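Local coordinates for cell division control protein 45 cdc45 putative (Entamoeba histolytica, PDB 6CC2) that probably acts in eukaryotic DNA replication as Cdc45, the RecJ-related subunit of the CMG helicase, with a suggested conformational switch that may regulate the process, at residues V29-D34 with Q372-Q377; V37-L42 with H53-V58; G282-R287 with A451-E456; K426-S431 with A457-Y462. All blocks are in the same frame, centred on the assembly; numbering follows the deposited sequence.

Interaction 1: residues V29-D34 with Q372-Q377; sequences VSPTVD and QNWQQQ. With EDO (1,2-ethanediol), chain F.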
loop_
_atom_site.group_PDB
_atom_site.type_symbol
_atom_site.label_atom_id
_atom_site.label_comp_id
_atom_site.label_asym_id
_atom_site.label_seq_id
_atom_site.Cartn_x
_atom_site.Cartn_y
_atom_site.Cartn_z
ATOM N N VAL A 29 10.444 4.983 -8.638
ATOM C CA VAL A 29 9.141 4.837 -8.015
ATOM C C VAL A 29 9.142 3.553 -7.204
ATOM O O VAL A 29 9.306 2.469 -7.765
ATOM C CB VAL A 29 8.023 4.816 -9.057
ATOM C CG1 VAL A 29 6.666 4.792 -8.371
ATOM C CG2 VAL A 29 8.138 6.007 -9.991
ATOM N N SER A 30 8.982 3.684 -5.917
ATOM C CA SER A 30 8.827 2.514 -5.050
ATOM C C SER A 30 7.396 1.970 -5.129
ATOM O O SER A 30 6.487 2.654 -5.595
ATOM C CB SER A 30 9.217 2.898 -3.640
ATOM O OG SER A 30 8.321 3.841 -3.110
ATOM N N PRO A 31 7.175 0.721 -4.688
ATOM C CA PRO A 31 5.903 0.028 -5.016
ATOM C C PRO A 31 4.748 0.331 -4.067
ATOM O O PRO A 31 4.273 -0.518 -3.308
ATOM C CB PRO A 31 6.293 -1.450 -4.963
ATOM C CG PRO A 31 7.752 -1.512 -4.591
ATOM C CD PRO A 31 8.166 -0.191 -4.084
ATOM N N THR A 32 4.264 1.573 -4.102
ATOM C CA THR A 32 3.027 1.935 -3.407
ATOM C C THR A 32 2.121 2.681 -4.373
ATOM O O THR A 32 2.593 3.309 -5.318
ATOM C CB THR A 32 3.297 2.823 -2.169
ATOM O OG1 THR A 32 3.650 4.132 -2.550
ATOM C CG2 THR A 32 4.412 2.210 -1.282
ATOM N N VAL A 33 0.817 2.599 -4.137
ATOM C CA VAL A 33 -0.118 3.338 -4.985
ATOM C C VAL A 33 0.126 4.829 -4.845
ATOM O O VAL A 33 0.026 5.583 -5.822
ATOM C CB VAL A 33 -1.565 2.962 -4.624
ATOM C CG1 VAL A 33 -2.541 3.859 -5.391
ATOM C CG2 VAL A 33 -1.831 1.485 -4.930
ATOM N N ASP A 34 0.414 5.288 -3.620
ATOM C CA ASP A 34 0.750 6.705 -3.391
ATOM C C ASP A 34 1.915 7.145 -4.265
ATOM O O ASP A 34 1.907 8.246 -4.832
ATOM C CB ASP A 34 1.068 6.900 -1.906
ATOM C CG ASP A 34 1.051 8.353 -1.462
ATOM O OD1 ASP A 34 0.427 9.234 -2.109
ATOM O OD2 ASP A 34 1.659 8.607 -0.399
ATOM N N GLN A 372 4.853 -11.689 -13.358
ATOM C CA GLN A 372 4.577 -10.342 -12.902
ATOM C C GLN A 372 5.744 -9.828 -12.070
ATOM O O GLN A 372 6.335 -10.564 -11.278
ATOM C CB GLN A 372 3.278 -10.299 -12.099
ATOM C CG GLN A 372 2.047 -10.481 -12.986
ATOM C CD GLN A 372 0.730 -10.440 -12.250
ATOM O OE1 GLN A 372 0.657 -10.177 -11.048
ATOM N NE2 GLN A 372 -0.346 -10.721 -12.985
ATOM N N ASN A 373 6.084 -8.563 -12.277
ATOM C CA ASN A 373 7.131 -7.908 -11.511
ATOM C C ASN A 373 6.788 -6.425 -11.442
ATOM O O ASN A 373 5.971 -5.929 -12.222
ATOM C CB ASN A 373 8.505 -8.093 -12.154
ATOM C CG ASN A 373 8.510 -7.697 -13.605
ATOM O OD1 ASN A 373 8.529 -6.532 -13.929
ATOM N ND2 ASN A 373 8.433 -8.692 -14.502
ATOM N N TRP A 374 7.449 -5.718 -10.531
ATOM C CA TRP A 374 7.146 -4.300 -10.337
ATOM C C TRP A 374 7.466 -3.467 -11.581
ATOM O O TRP A 374 6.742 -2.515 -11.890
ATOM C CB TRP A 374 7.876 -3.812 -9.105
ATOM C CG TRP A 374 7.802 -2.348 -8.820
ATOM C CD1 TRP A 374 8.849 -1.526 -8.544
ATOM C CD2 TRP A 374 6.619 -1.531 -8.762
ATOM N NE1 TRP A 374 8.402 -0.266 -8.301
ATOM C CE2 TRP A 374 7.042 -0.228 -8.452
ATOM C CE3 TRP A 374 5.261 -1.778 -8.943
ATOM C CZ2 TRP A 374 6.144 0.848 -8.317
ATOM C CZ3 TRP A 374 4.356 -0.705 -8.803
ATOM C CH2 TRP A 374 4.818 0.583 -8.478
ATOM N N GLN A 375 8.518 -3.813 -12.326
ATOM C CA GLN A 375 8.834 -3.041 -13.526
ATOM C C GLN A 375 7.662 -3.006 -14.500
ATOM O O GLN A 375 7.405 -1.975 -15.136
ATOM C CB GLN A 375 10.073 -3.622 -14.208
ATOM C CG GLN A 375 11.380 -3.319 -13.506
ATOM C CD GLN A 375 12.590 -3.784 -14.314
ATOM O OE1 GLN A 375 13.435 -4.526 -13.816
ATOM N NE2 GLN A 375 12.674 -3.346 -15.564
ATOM N N GLN A 376 6.945 -4.118 -14.636
ATOM C CA GLN A 376 5.771 -4.157 -15.503
ATOM C C GLN A 376 4.512 -3.689 -14.782
ATOM O O GLN A 376 3.711 -2.932 -15.351
ATOM C CB GLN A 376 5.545 -5.574 -16.028
ATOM C CG GLN A 376 6.728 -6.136 -16.806
ATOM C CD GLN A 376 6.376 -7.383 -17.593
ATOM O OE1 GLN A 376 6.907 -7.606 -18.679
ATOM N NE2 GLN A 376 5.478 -8.202 -17.048
ATOM N N GLN A 377 4.326 -4.105 -13.534
ATOM C CA GLN A 377 3.067 -3.817 -12.855
ATOM C C GLN A 377 2.941 -2.330 -12.534
ATOM O O GLN A 377 1.832 -1.816 -12.443
ATOM C CB GLN A 377 2.925 -4.638 -11.566
ATOM C CG GLN A 377 2.722 -6.144 -11.820
ATOM C CD GLN A 377 1.658 -6.431 -12.845
ATOM O OE1 GLN A 377 0.458 -6.309 -12.577
ATOM N NE2 GLN A 377 2.083 -6.794 -14.038
HETATM C C1 EDO F . 16.008 -2.911 -16.724
HETATM O O1 EDO F . 16.144 -2.531 -18.099
HETATM C C2 EDO F . 15.867 -4.427 -16.631
HETATM O O2 EDO F . 15.903 -4.832 -15.261
#

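Interaction 2: residues V37-L42 with H53-V58; sequences VCYKIL and HSAVPV. With EDO (1,2-ethanediol), chain J.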
loop_
_atom_site.group_PDB
_atom_site.type_symbol
_atom_site.label_atom_id
_atom_site.label_comp_id
_atom_site.label_asym_id
_atom_site.label_seq_id
_atom_site.Cartn_x
_atom_site.Cartn_y
_atom_site.Cartn_z
ATOM N N VAL A 37 0.681 7.687 -7.728
ATOM C CA VAL A 37 -0.039 8.964 -7.764
ATOM C C VAL A 37 0.937 10.122 -7.902
ATOM O O VAL A 37 0.724 11.056 -8.680
ATOM C CB VAL A 37 -0.908 9.118 -6.504
ATOM C CG1 VAL A 37 -1.386 10.548 -6.327
ATOM C CG2 VAL A 37 -2.082 8.121 -6.541
ATOM N N CYS A 38 2.022 10.107 -7.109
ATOM C CA CYS A 38 3.003 11.179 -7.182
ATOM C C CYS A 38 3.604 11.264 -8.578
ATOM O O CYS A 38 3.627 12.337 -9.194
ATOM C CB CYS A 38 4.072 10.955 -6.108
ATOM S SG CYS A 38 5.369 12.216 -6.047
ATOM N N TYR A 39 4.046 10.128 -9.115
ATOM C CA TYR A 39 4.534 10.097 -10.484
ATOM C C TYR A 39 3.513 10.682 -11.456
ATOM O O TYR A 39 3.860 11.459 -12.344
ATOM C CB TYR A 39 4.862 8.666 -10.901
ATOM C CG TYR A 39 5.413 8.586 -12.297
ATOM C CD1 TYR A 39 4.556 8.463 -13.395
ATOM C CD2 TYR A 39 6.764 8.681 -12.544
ATOM C CE1 TYR A 39 5.034 8.421 -14.674
ATOM C CE2 TYR A 39 7.249 8.636 -13.820
ATOM C CZ TYR A 39 6.385 8.515 -14.887
ATOM O OH TYR A 39 6.871 8.474 -16.189
ATOM N N LYS A 40 2.249 10.265 -11.336
ATOM C CA LYS A 40 1.210 10.721 -12.262
ATOM C C LYS A 40 1.073 12.238 -12.232
ATOM O O LYS A 40 1.054 12.897 -13.288
ATOM C CB LYS A 40 -0.129 10.042 -11.893
ATOM C CG LYS A 40 -1.338 10.489 -12.705
ATOM C CD LYS A 40 -1.171 10.185 -14.167
ATOM C CE LYS A 40 -2.414 10.538 -14.959
ATOM N NZ LYS A 40 -2.237 10.230 -16.425
ATOM N N ILE A 41 1.006 12.812 -11.030
ATOM C CA ILE A 41 0.798 14.254 -10.906
ATOM C C ILE A 41 1.995 15.026 -11.455
ATOM O O ILE A 41 1.844 16.010 -12.188
ATOM C CB ILE A 41 0.499 14.609 -9.430
ATOM C CG1 ILE A 41 -0.867 14.043 -9.048
ATOM C CG2 ILE A 41 0.525 16.111 -9.223
ATOM C CD1 ILE A 41 -1.258 14.257 -7.577
ATOM N N LEU A 42 3.213 14.600 -11.090
ATOM C CA LEU A 42 4.396 15.201 -11.690
ATOM C C LEU A 42 4.384 15.037 -13.202
ATOM O O LEU A 42 4.737 15.966 -13.952
ATOM C CB LEU A 42 5.663 14.598 -11.105
ATOM C CG LEU A 42 5.873 14.849 -9.609
ATOM C CD1 LEU A 42 7.014 13.952 -9.116
ATOM C CD2 LEU A 42 6.150 16.303 -9.304
ATOM N N HIS A 53 10.755 12.715 -19.641
ATOM C CA HIS A 53 10.892 12.048 -18.357
ATOM C C HIS A 53 10.665 10.560 -18.564
ATOM O O HIS A 53 10.097 10.133 -19.564
ATOM C CB HIS A 53 9.906 12.615 -17.319
ATOM C CG HIS A 53 8.469 12.506 -17.720
ATOM N ND1 HIS A 53 7.884 13.357 -18.634
ATOM C CD2 HIS A 53 7.493 11.649 -17.324
ATOM C CE1 HIS A 53 6.618 13.018 -18.798
ATOM N NE2 HIS A 53 6.355 11.990 -18.014
ATOM N N SER A 54 11.135 9.778 -17.595
ATOM C CA SER A 54 11.016 8.333 -17.667
ATOM C C SER A 54 10.815 7.803 -16.251
ATOM O O SER A 54 11.178 8.450 -15.269
ATOM C CB SER A 54 12.242 7.695 -18.312
ATOM O OG SER A 54 13.422 8.001 -17.594
ATOM N N ALA A 55 10.209 6.624 -16.161
ATOM C CA ALA A 55 9.960 5.989 -14.883
ATOM C C ALA A 55 10.945 4.853 -14.678
ATOM O O ALA A 55 11.241 4.103 -15.603
ATOM C CB ALA A 55 8.527 5.451 -14.812
ATOM N N VAL A 56 11.428 4.702 -13.461
ATOM C CA VAL A 56 12.253 3.580 -13.051
ATOM C C VAL A 56 11.592 2.927 -11.847
ATOM O O VAL A 56 11.776 3.355 -10.713
ATOM C CB VAL A 56 13.686 4.021 -12.713
ATOM C CG1 VAL A 56 14.527 2.821 -12.318
ATOM C CG2 VAL A 56 14.308 4.756 -13.889
ATOM N N PRO A 57 10.814 1.880 -12.058
ATOM C CA PRO A 57 10.211 1.177 -10.900
ATOM C C PRO A 57 11.281 0.408 -10.137
ATOM O O PRO A 57 11.950 -0.454 -10.699
ATOM C CB PRO A 57 9.177 0.245 -11.537
ATOM C CG PRO A 57 8.920 0.812 -12.906
ATOM C CD PRO A 57 10.267 1.378 -13.336
ATOM N N VAL A 58 11.440 0.723 -8.853
ATOM C CA VAL A 58 12.460 0.082 -8.019
ATOM C C VAL A 58 11.786 -0.664 -6.883
ATOM O O VAL A 58 10.869 -0.139 -6.244
ATOM C CB VAL A 58 13.478 1.096 -7.454
ATOM C CG1 VAL A 58 14.328 1.658 -8.591
ATOM C CG2 VAL A 58 12.767 2.219 -6.668
HETATM C C1 EDO J . 4.002 8.628 -18.558
HETATM O O1 EDO J . 5.375 8.834 -18.197
HETATM C C2 EDO J . 3.287 9.971 -18.582
HETATM O O2 EDO J . 3.983 10.871 -19.457
#

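Interaction 3: residues G282-R287 with A451-E456; sequences GIWTSR and AQFLAE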
loop_
_atom_site.group_PDB
_atom_site.type_symbol
_atom_site.label_atom_id
_atom_site.label_comp_id
_atom_site.label_asym_id
_atom_site.label_seq_id
_atom_site.Cartn_x
_atom_site.Cartn_y
_atom_site.Cartn_z
ATOM N N GLY A 282 -15.095 -11.056 15.753
ATOM C CA GLY A 282 -14.760 -12.414 16.134
ATOM C C GLY A 282 -15.254 -13.484 15.181
ATOM O O GLY A 282 -15.427 -14.632 15.585
ATOM N N ILE A 283 -15.446 -13.143 13.899
ATOM C CA ILE A 283 -16.003 -14.086 12.945
ATOM C C ILE A 283 -14.947 -14.907 12.230
ATOM O O ILE A 283 -15.295 -15.736 11.376
ATOM C CB ILE A 283 -16.879 -13.342 11.916
ATOM C CG1 ILE A 283 -16.098 -12.238 11.217
ATOM C CG2 ILE A 283 -18.098 -12.764 12.616
ATOM C CD1 ILE A 283 -16.889 -11.501 10.181
ATOM N N TRP A 284 -13.666 -14.713 12.546
ATOM C CA TRP A 284 -12.599 -15.531 11.982
ATOM C C TRP A 284 -12.143 -16.615 12.954
ATOM O O TRP A 284 -11.071 -17.196 12.767
ATOM C CB TRP A 284 -11.414 -14.662 11.576
ATOM C CG TRP A 284 -11.649 -13.818 10.355
ATOM C CD1 TRP A 284 -12.760 -13.803 9.546
ATOM C CD2 TRP A 284 -10.746 -12.868 9.800
ATOM N NE1 TRP A 284 -12.592 -12.906 8.521
ATOM C CE2 TRP A 284 -11.365 -12.313 8.655
ATOM C CE3 TRP A 284 -9.473 -12.419 10.164
ATOM C CZ2 TRP A 284 -10.743 -11.358 7.867
ATOM C CZ3 TRP A 284 -8.860 -11.456 9.376
ATOM C CH2 TRP A 284 -9.502 -10.933 8.244
ATOM N N THR A 285 -12.912 -16.868 13.979
ATOM C CA THR A 285 -12.573 -17.892 14.958
ATOM C C THR A 285 -13.056 -19.256 14.463
ATOM O O THR A 285 -13.515 -19.411 13.326
ATOM C CB THR A 285 -13.170 -17.536 16.317
ATOM O OG1 THR A 285 -14.583 -17.344 16.179
ATOM C CG2 THR A 285 -12.537 -16.261 16.861
ATOM N N SER A 286 -12.931 -20.279 15.308
ATOM C CA SER A 286 -13.411 -21.602 14.944
ATOM C C SER A 286 -14.925 -21.569 14.760
ATOM O O SER A 286 -15.650 -21.001 15.586
ATOM C CB SER A 286 -13.019 -22.616 16.018
ATOM O OG SER A 286 -13.495 -22.212 17.289
ATOM N N ARG A 287 -15.401 -22.173 13.670
ATOM C CA ARG A 287 -16.809 -22.079 13.286
ATOM C C ARG A 287 -17.229 -20.626 13.052
ATOM O O ARG A 287 -18.401 -20.260 13.210
ATOM C CB ARG A 287 -17.715 -22.740 14.333
ATOM C CG ARG A 287 -17.792 -24.253 14.212
ATOM C CD ARG A 287 -18.516 -24.863 15.397
ATOM N NE ARG A 287 -18.965 -26.225 15.116
ATOM C CZ ARG A 287 -19.476 -27.047 16.027
ATOM N NH1 ARG A 287 -19.603 -26.648 17.286
ATOM N NH2 ARG A 287 -19.854 -28.270 15.681
ATOM N N ALA A 451 2.017 -14.187 3.886
ATOM C CA ALA A 451 2.738 -13.663 5.044
ATOM C C ALA A 451 2.207 -12.287 5.444
ATOM O O ALA A 451 2.067 -11.998 6.637
ATOM C CB ALA A 451 4.230 -13.574 4.749
ATOM N N GLN A 452 1.946 -11.419 4.456
ATOM C CA GLN A 452 1.408 -10.091 4.738
ATOM C C GLN A 452 0.049 -10.185 5.403
ATOM O O GLN A 452 -0.234 -9.470 6.372
ATOM C CB GLN A 452 1.312 -9.274 3.457
ATOM C CG GLN A 452 0.680 -7.905 3.655
ATOM C CD GLN A 452 0.837 -7.013 2.432
ATOM O OE1 GLN A 452 1.546 -7.353 1.486
ATOM N NE2 GLN A 452 0.173 -5.867 2.453
ATOM N N PHE A 453 -0.810 -11.063 4.895
ATOM C CA PHE A 453 -2.115 -11.250 5.510
ATOM C C PHE A 453 -1.975 -11.748 6.943
ATOM O O PHE A 453 -2.669 -11.264 7.855
ATOM C CB PHE A 453 -2.977 -12.208 4.686
ATOM C CG PHE A 453 -4.278 -12.517 5.357
ATOM C CD1 PHE A 453 -5.350 -11.641 5.226
ATOM C CD2 PHE A 453 -4.407 -13.609 6.181
ATOM C CE1 PHE A 453 -6.537 -11.889 5.877
ATOM C CE2 PHE A 453 -5.595 -13.862 6.831
ATOM C CZ PHE A 453 -6.652 -12.993 6.687
ATOM N N LEU A 454 -1.154 -12.796 7.152
ATOM C CA LEU A 454 -1.028 -13.380 8.472
ATOM C C LEU A 454 -0.399 -12.401 9.445
ATOM O O LEU A 454 -0.774 -12.391 10.631
ATOM C CB LEU A 454 -0.215 -14.679 8.409
ATOM C CG LEU A 454 -0.899 -15.835 7.729
ATOM C CD1 LEU A 454 0.114 -16.974 7.474
ATOM C CD2 LEU A 454 -2.059 -16.386 8.561
ATOM N N ALA A 455 0.526 -11.562 8.983
ATOM C CA ALA A 455 1.120 -10.577 9.866
ATOM C C ALA A 455 0.042 -9.691 10.465
ATOM O O ALA A 455 0.031 -9.426 11.676
ATOM C CB ALA A 455 2.147 -9.736 9.091
ATOM N N GLU A 456 -0.887 -9.219 9.619
ATOM C CA GLU A 456 -1.983 -8.394 10.100
ATOM C C GLU A 456 -3.001 -9.187 10.907
ATOM O O GLU A 456 -3.414 -8.744 11.973
ATOM C CB GLU A 456 -2.676 -7.705 8.918
ATOM C CG GLU A 456 -3.899 -6.943 9.340
ATOM C CD GLU A 456 -4.470 -6.054 8.245
ATOM O OE1 GLU A 456 -3.949 -6.111 7.076
ATOM O OE2 GLU A 456 -5.434 -5.306 8.536
#

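Interaction 4: residues K426-S431 with A457-Y462; sequences KYRFCS and ASSRRY. With EDO (1,2-ethanediol), chain C.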
loop_
_atom_site.group_PDB
_atom_site.type_symbol
_atom_site.label_atom_id
_atom_site.label_comp_id
_atom_site.label_asym_id
_atom_site.label_seq_id
_atom_site.Cartn_x
_atom_site.Cartn_y
_atom_site.Cartn_z
ATOM N N LYS A 426 9.750 -10.770 19.124
ATOM C CA LYS A 426 10.559 -10.252 18.023
ATOM C C LYS A 426 9.921 -10.516 16.677
ATOM O O LYS A 426 10.027 -9.692 15.762
ATOM C CB LYS A 426 11.950 -10.886 18.058
ATOM C CG LYS A 426 12.702 -10.702 19.372
ATOM C CD LYS A 426 13.547 -9.448 19.353
ATOM C CE LYS A 426 14.394 -9.337 20.613
ATOM N NZ LYS A 426 15.364 -8.214 20.516
ATOM N N TYR A 427 9.260 -11.656 16.528
ATOM C CA TYR A 427 8.610 -12.030 15.295
ATOM C C TYR A 427 7.662 -13.170 15.606
ATOM O O TYR A 427 7.823 -13.882 16.596
ATOM C CB TYR A 427 9.611 -12.464 14.204
ATOM C CG TYR A 427 10.541 -13.567 14.640
ATOM C CD1 TYR A 427 11.739 -13.286 15.286
ATOM C CD2 TYR A 427 10.221 -14.903 14.418
ATOM C CE1 TYR A 427 12.581 -14.291 15.714
ATOM C CE2 TYR A 427 11.059 -15.913 14.852
ATOM C CZ TYR A 427 12.239 -15.601 15.505
ATOM O OH TYR A 427 13.097 -16.596 15.926
ATOM N N ARG A 428 6.677 -13.323 14.749
ATOM C CA ARG A 428 5.863 -14.524 14.717
ATOM C C ARG A 428 6.432 -15.437 13.638
ATOM O O ARG A 428 6.942 -14.966 12.620
ATOM C CB ARG A 428 4.401 -14.244 14.427
ATOM C CG ARG A 428 3.727 -13.494 15.528
ATOM C CD ARG A 428 2.220 -13.439 15.309
ATOM N NE ARG A 428 1.635 -12.860 16.512
ATOM C CZ ARG A 428 1.389 -11.570 16.697
ATOM N NH1 ARG A 428 1.580 -10.700 15.719
ATOM N NH2 ARG A 428 0.906 -11.162 17.857
ATOM N N PHE A 429 6.384 -16.731 13.897
ATOM C CA PHE A 429 6.910 -17.732 12.972
ATOM C C PHE A 429 5.815 -18.762 12.763
ATOM O O PHE A 429 5.226 -19.250 13.737
ATOM C CB PHE A 429 8.169 -18.430 13.519
ATOM C CG PHE A 429 8.825 -19.323 12.520
ATOM C CD1 PHE A 429 8.310 -20.590 12.258
ATOM C CD2 PHE A 429 9.940 -18.909 11.840
ATOM C CE1 PHE A 429 8.927 -21.413 11.303
ATOM C CE2 PHE A 429 10.542 -19.714 10.881
ATOM C CZ PHE A 429 10.015 -20.959 10.612
ATOM N N CYS A 430 5.557 -19.093 11.498
ATOM C CA CYS A 430 4.566 -20.101 11.168
ATOM C C CYS A 430 5.125 -20.977 10.057
ATOM O O CYS A 430 5.703 -20.465 9.105
ATOM C CB CYS A 430 3.272 -19.478 10.704
ATOM S SG CYS A 430 1.949 -20.692 10.642
ATOM N N SER A 431 4.946 -22.283 10.177
ATOM C CA SER A 431 5.386 -23.207 9.141
ATOM C C SER A 431 4.208 -24.053 8.688
ATOM O O SER A 431 3.375 -24.456 9.497
ATOM C CB SER A 431 6.550 -24.105 9.612
ATOM O OG SER A 431 6.189 -24.979 10.626
ATOM N N ALA A 457 -3.452 -10.335 10.400
ATOM C CA ALA A 457 -4.498 -11.092 11.080
ATOM C C ALA A 457 -4.073 -11.530 12.473
ATOM O O ALA A 457 -4.862 -11.427 13.420
ATOM C CB ALA A 457 -4.884 -12.323 10.255
ATOM N N SER A 458 -2.856 -12.042 12.615
ATOM C CA SER A 458 -2.384 -12.455 13.938
ATOM C C SER A 458 -2.203 -11.250 14.852
ATOM O O SER A 458 -2.562 -11.306 16.031
ATOM C CB SER A 458 -1.074 -13.245 13.822
ATOM O OG SER A 458 -0.013 -12.459 13.272
ATOM N N SER A 459 -1.686 -10.131 14.318
ATOM C CA SER A 459 -1.513 -8.941 15.151
ATOM C C SER A 459 -2.830 -8.415 15.665
ATOM O O SER A 459 -2.927 -7.992 16.827
ATOM C CB SER A 459 -0.795 -7.844 14.359
ATOM O OG SER A 459 0.531 -8.219 14.064
ATOM N N ARG A 460 -3.865 -8.414 14.815
ATOM C CA ARG A 460 -5.185 -7.989 15.294
ATOM C C ARG A 460 -5.771 -8.975 16.296
ATOM O O ARG A 460 -6.417 -8.568 17.276
ATOM C CB ARG A 460 -6.115 -7.802 14.090
ATOM C CG ARG A 460 -5.687 -6.679 13.163
ATOM C CD ARG A 460 -6.782 -6.349 12.116
ATOM N NE ARG A 460 -6.368 -5.269 11.212
ATOM C CZ ARG A 460 -6.507 -3.991 11.450
ATOM N NH1 ARG A 460 -7.120 -3.566 12.558
ATOM N NH2 ARG A 460 -6.069 -3.110 10.546
ATOM N N ARG A 461 -5.573 -10.265 16.074
ATOM C CA ARG A 461 -6.163 -11.270 16.963
ATOM C C ARG A 461 -5.596 -11.152 18.373
ATOM O O ARG A 461 -6.326 -11.285 19.361
ATOM C CB ARG A 461 -5.914 -12.662 16.396
ATOM C CG ARG A 461 -6.250 -13.782 17.381
ATOM C CD ARG A 461 -6.412 -15.091 16.638
ATOM N NE ARG A 461 -7.606 -15.070 15.818
ATOM C CZ ARG A 461 -8.096 -16.121 15.175
ATOM N NH1 ARG A 461 -7.486 -17.292 15.269
ATOM N NH2 ARG A 461 -9.193 -15.998 14.442
ATOM N N TYR A 462 -4.295 -10.874 18.484
ATOM C CA TYR A 462 -3.632 -10.820 19.781
ATOM C C TYR A 462 -3.308 -9.411 20.241
ATOM O O TYR A 462 -2.753 -9.242 21.347
ATOM C CB TYR A 462 -2.377 -11.692 19.739
ATOM C CG TYR A 462 -2.735 -13.124 19.427
ATOM C CD1 TYR A 462 -3.499 -13.878 20.325
ATOM C CD2 TYR A 462 -2.342 -13.719 18.253
ATOM C CE1 TYR A 462 -3.862 -15.176 20.031
ATOM C CE2 TYR A 462 -2.693 -15.018 17.952
ATOM C CZ TYR A 462 -3.444 -15.747 18.850
ATOM O OH TYR A 462 -3.802 -17.048 18.566
HETATM C C1 EDO C . 1.414 -16.710 16.681
HETATM O O1 EDO C . 0.139 -16.444 16.053
HETATM C C2 EDO C . 1.384 -16.299 18.154
HETATM O O2 EDO C . 1.081 -14.909 18.289
HETATM O O HOH W 1 2.623 -10.725 13.032
#

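Interaction 1: residues V29-D34 with Q372-Q377
The indole of Trp374 lies against the backbone of Val29, Ser30 and Pro31 and is gripped at its edge and on one face. Its NE1 donates to Val29 O at 2.9 Å. The acceptor sits in the ring plane, although the N-H to O angle of 153° leaves the bond somewhat bent. Over one face comes Pro31, whose CA makes a CH-pi contact 3.6 Å from the centroid of the six-membered ring. Pro31 CB lies on that same face, 3.8 Å from Trp374 CE2. Ser30 O approaches obliquely, 3.3 Å from Trp374 CZ2, and Val29 CG1 reaches the same carbon at 4.0 Å. CG of Trp374 is anti to the backbone N (chi1 174°), which carries the indole over to residues 29-31. Trp374 opens helix 374-385 directly after its N-cap, Asn373, while Pro31 centres an inverse gamma turn. The arrangement is that of a helix start docked on the turn leaving a strand in the parallel sheet of an alpha/beta domain.

Interaction 2: residues V37-L42 with H53-V58
Within the beta-alpha-beta unit of strand 24-29, helix 33-48 and strand 53-57, Tyr39 of the helix meets His53 and Ala55 of the second strand. Helix and strand run almost antiparallel, at 174°, with axes 10.8 Å apart. A chi1 of -178° extends the ring from the helix so that its far end reaches the strand. Tyr39 CE2 touches Ala55 CB at 3.6 Å, and Tyr39 OH comes to 3.4 Å from His53 CD2, near the imidazole plane. No hydrogen bond joins the two segments directly. Instead an ethanediol, probably from the crystallisation liquor, links their polar ends and also bonds Glu47 OE2: its O1 and Tyr39 OH share a short 2.5 Å hydrogen bond, and its O2 accepts from His53 NE2 at 3.0 Å, bent to 132°. The other imidazole nitrogen, ND1, is hydrogen-bonded to Leu51 O. Helix 374-385 brings Phe378 edge-to-face onto Tyr39 and also touches Ala55, while helix 182-192 packs on Cys38, Ile41 and Leu42, and strand 24-29 hydrogen-bonds alongside 53-57.

Interaction 3: residues G282-R287 with A451-E456
Trp284 overlaps Phe453 at CZ3 and CH2 of the indole, which face CZ of the phenyl. This is a loop-to-helix contact of an alpha/beta domain: 282-287 is the connection between helices 275-281 and 288-298, and 451-456 belongs to helix 444-462, which packs on the mixed sheet through residues such as Leu454 and Ala455. The two side chains come from opposite directions. Phe453 CZ meets Trp284 CZ3 and CH2, each at 3.8 Å, and the planes are inclined at 46°, with centroids 5.6 Å apart. Phe453 gets there because its chi1 of 175° carries the ring away from the backbone N and out from the helix. Other partners hold the indole: NE1 donates to Phe272 O, the Phe272 ring meets it edge-to-face, and Val408 of helix 393-417 touches both Trp284 and Phe453. The pair is buried and purely apolar, with the one polar atom of the indole already satisfied. On the loop side, Gly282 leaves helix 275-281 with positive phi, and the turn that follows is closed by Thr285 OG1, which donates to Gly282 O at 2.9 Å.

Interaction 4: residues K426-S431 with A457-Y462
CG of Arg428 sits anti to the carbonyl carbon (chi1 -67°) and the chain is extended as far as NE, where it turns to lay the guanidinium beside Ser458, Ser459 and Tyr462 of the helix. Ser458 carries OG between its backbone N and carbonyl carbon, which puts Ser458 OG against the arginine stem, 3.2 Å from Arg428 CD, while Ser458 CB lies over one face of the guanidinium. Ser459 comes at the edge instead, and its OG takes a weak, bent hydrogen bond from Arg428 NH1 at 3.2 Å. A water also accepts from Arg428 NH1 at 2.9 Å and donates to Ser458 OG, bridging the two side chains. Both serine hydroxyls also bond back to their own helix, at Leu454 O and Ala455 O. On the NE side an ethanediol, probably from the crystallisation liquor, accepts a nearly straight bond: Arg428 NE to its O2 is 2.8 Å, at 166°. Arg428 NH2 passes 3.8 Å from Tyr462 CB and donates to Lys464 O, just past the helix, so in this crystal each nitrogen has a partner, NE's being the additive. Strand 427-432, which opens at a classic beta bulge and carries Cys430 of the disulfide with Cys420, lies parallel to 468-474 in the sheet. Helices 435-441 and 444-462 link the two parallel neighbours, and the contact is typical of such a beta-alpha-beta crossover.

The four contacts fall into two pairs. Interactions 1 and 2 have centres 10 Å apart, share helix 33-48 and belong with the parallel sheet, where Val29 and strand 53-57 are hydrogen-bonded neighbours. Interactions 3 and 4, also 10 Å apart, share helix 444-462 beside the mixed sheet, and Arg461 NH2 bonds Trp284 O between them. Centres of interactions 2 and 3 lie about 35 Å apart, on opposite sides of the chain's centre. Along the sequence interaction 2 is nested inside interaction 1, which crosses interaction 3, while interactions 3 and 4 also alternate. Residues 372-377 thus bring a late part of the chain back onto the N-terminal sheet, consistent with a compact RecJ-like architecture.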